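PDB 4BQ2: B-agarase from Saccharophagus degradans, which hydrolyses beta-1,4 linkages of agarose as an exo-acting family 50 glycoside hydrolase, probably releasing neoagarobiose from chain ends. Local coordinates for residues V173-H178 against S628-L633. Numbering follows the deposited sequence.
Sequences VQSAMH and SYKEGL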
loop_
_atom_site.group_PDB
_atom_site.type_symbol
_atom_site.label_atom_id
_atom_site.label_comp_id
_atom_site.label_asym_id
_atom_site.label_seq_id
_atom_site.Cartn_x
_atom_site.Cartn_y
_atom_site.Cartn_z
ATOM N N VAL A 173 -18.830 -3.007 2.611
ATOM C CA VAL A 173 -18.004 -4.019 1.983
ATOM C C VAL A 173 -17.688 -3.564 0.554
ATOM O O VAL A 173 -18.617 -3.295 -0.224
ATOM C CB VAL A 173 -18.748 -5.356 2.003
ATOM C CG1 VAL A 173 -18.172 -6.344 1.000
ATOM C CG2 VAL A 173 -18.755 -5.951 3.412
ATOM N N GLN A 174 -16.398 -3.511 0.201
ATOM C CA GLN A 174 -15.920 -2.847 -1.027
ATOM C C GLN A 174 -15.126 -3.792 -1.930
ATOM O O GLN A 174 -14.260 -4.531 -1.441
ATOM C CB GLN A 174 -15.055 -1.642 -0.637
ATOM C CG GLN A 174 -15.836 -0.627 0.182
ATOM C CD GLN A 174 -15.030 0.565 0.670
ATOM O OE1 GLN A 174 -13.944 0.896 0.158
ATOM N NE2 GLN A 174 -15.564 1.220 1.682
ATOM N N SER A 175 -15.425 -3.783 -3.238
ATOM C CA SER A 175 -14.720 -4.589 -4.218
ATOM C C SER A 175 -14.477 -6.036 -3.789
ATOM O O SER A 175 -13.370 -6.550 -3.915
ATOM C CB SER A 175 -13.380 -3.931 -4.593
ATOM O OG SER A 175 -13.633 -2.710 -5.290
ATOM N N ALA A 176 -15.511 -6.681 -3.258
ATOM C CA ALA A 176 -15.467 -8.082 -2.918
ATOM C C ALA A 176 -15.570 -8.971 -4.166
ATOM O O ALA A 176 -15.981 -8.497 -5.262
ATOM C CB ALA A 176 -16.597 -8.400 -1.937
ATOM N N MET A 177 -15.188 -10.239 -4.013
ATOM C CA MET A 177 -15.368 -11.248 -5.063
ATOM C C MET A 177 -16.531 -12.155 -4.767
ATOM O O MET A 177 -16.889 -12.974 -5.605
ATOM C CB MET A 177 -14.115 -12.090 -5.216
ATOM C CG MET A 177 -12.868 -11.289 -5.600
ATOM S SD MET A 177 -12.919 -10.706 -7.315
ATOM C CE MET A 177 -13.334 -8.999 -7.076
ATOM N N HIS A 178 -17.129 -11.991 -3.582
ATOM C CA HIS A 178 -18.216 -12.854 -3.116
ATOM C C HIS A 178 -19.246 -12.001 -2.397
ATOM O O HIS A 178 -18.897 -10.971 -1.800
ATOM C CB HIS A 178 -17.700 -13.860 -2.081
ATOM C CG HIS A 178 -16.534 -14.674 -2.534
ATOM N ND1 HIS A 178 -16.628 -15.622 -3.525
ATOM C CD2 HIS A 178 -15.261 -14.730 -2.080
ATOM C CE1 HIS A 178 -15.457 -16.215 -3.681
ATOM N NE2 HIS A 178 -14.608 -15.687 -2.819
ATOM N N SER A 628 -3.477 -2.372 -6.597
ATOM C CA SER A 628 -4.897 -2.476 -6.274
ATOM C C SER A 628 -5.091 -3.347 -5.040
ATOM O O SER A 628 -5.084 -4.599 -5.109
ATOM C CB SER A 628 -5.727 -2.992 -7.479
ATOM O OG SER A 628 -7.141 -2.953 -7.194
ATOM N N TYR A 629 -5.223 -2.679 -3.899
ATOM C CA TYR A 629 -5.423 -3.376 -2.654
ATOM C C TYR A 629 -6.918 -3.545 -2.410
ATOM O O TYR A 629 -7.547 -2.731 -1.745
ATOM C CB TYR A 629 -4.776 -2.582 -1.530
ATOM C CG TYR A 629 -3.245 -2.536 -1.584
ATOM C CD1 TYR A 629 -2.488 -3.586 -1.068
ATOM C CD2 TYR A 629 -2.584 -1.421 -2.054
ATOM C CE1 TYR A 629 -1.097 -3.541 -1.080
ATOM C CE2 TYR A 629 -1.186 -1.370 -2.085
ATOM C CZ TYR A 629 -0.455 -2.433 -1.573
ATOM O OH TYR A 629 0.945 -2.382 -1.558
ATOM N N LYS A 630 -7.446 -4.642 -2.917
ATOM C CA LYS A 630 -8.863 -4.973 -2.847
ATOM C C LYS A 630 -8.879 -6.493 -2.724
ATOM O O LYS A 630 -7.817 -7.132 -2.722
ATOM C CB LYS A 630 -9.581 -4.564 -4.170
ATOM C CG LYS A 630 -9.418 -3.109 -4.589
ATOM C CD LYS A 630 -10.123 -2.129 -3.633
ATOM C CE LYS A 630 -9.758 -0.711 -4.036
ATOM N NZ LYS A 630 -9.802 0.274 -2.925
ATOM N N GLU A 631 -10.060 -7.075 -2.599
ATOM C CA GLU A 631 -10.212 -8.541 -2.603
ATOM C C GLU A 631 -10.084 -9.218 -3.974
ATOM O O GLU A 631 -9.885 -10.436 -4.080
ATOM C CB GLU A 631 -11.510 -8.926 -1.867
ATOM C CG GLU A 631 -11.341 -8.574 -0.367
ATOM C CD GLU A 631 -12.569 -8.864 0.515
ATOM O OE1 GLU A 631 -13.375 -9.759 0.176
ATOM O OE2 GLU A 631 -12.683 -8.223 1.597
ATOM N N GLY A 632 -10.193 -8.411 -5.015
ATOM C CA GLY A 632 -9.906 -8.865 -6.370
ATOM C C GLY A 632 -10.147 -7.735 -7.333
ATOM O O GLY A 632 -10.107 -6.536 -6.960
ATOM N N LEU A 633 -10.367 -8.118 -8.583
ATOM C CA LEU A 633 -10.551 -7.175 -9.667
ATOM C C LEU A 633 -12.008 -7.228 -10.135
ATOM O O LEU A 633 -12.347 -8.035 -11.004
ATOM C CB LEU A 633 -9.574 -7.496 -10.817
ATOM C CG LEU A 633 -8.082 -7.575 -10.502
ATOM C CD1 LEU A 633 -7.338 -7.693 -11.856
ATOM C CD2 LEU A 633 -7.558 -6.380 -9.678
HETATM O O HOH W 1 -11.651 -5.229 -1.140
HETATM O O HOH W 2 -12.105 -0.263 -1.791
HETATM O O HOH W 3 -14.241 -11.397 -1.745
#
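Met-177, Ser-175 and Glu-631 meet at the interface between the N-terminal CBM-like beta-sandwich domain and the glycosidase barrel, where the turn leaving strand 166-174 lies against the loop that follows barrel strand 624-627. The two segments share no direct hydrogen bond, and 316 Å² is buried between them. Met-177 buries the largest area of any residue here (69 Å²): its chain bends at chi2 (-72°) and again at chi3 (103°), carrying the thioether over the backbone of Gly-632. Met-177 CE lies 3.4 Å from Gly-632 C, and its SD 3.7 Å from Gly-632 CA, an approach made where glycine has no side chain. Farther back, Met-177 CG touches Glu-631 O at 3.5 Å. Ser-175, whose backbone is left-handed helical, turns CB against the aliphatic part of Lys-630, 3.8 Å from its CD. The bend of Lys-630 at chi2 (-68°) folds CD back over Ser-175 CB, which CB and CG of the lysine also approach.

Polar links run through three waters. One receives the N-H of Glu-631 (water to N, 2.8 Å) and donates to Gln-174 O; a second accepts from Lys-630 NZ at 2.6 Å and donates to Gln-174 OE1. The third accepts from Met-177 N and donates to Glu-631 OE1, 2.7 Å from the water. Direct salt bridges supplement two of these side chains: Glu-631 OE1 with Lys-180 of the sandwich, and Lys-630 NZ with Asp-606. Each charge thus has both a water and an opposite charge, which would probably offset the cost of burying Glu-631.

Around the junction, helix 673-688 of the barrel packs on Met-177 through Ser-686 and on Glu-631 through Met-679, while Gln-85 of sandwich strand 84-92 also touches Glu-631.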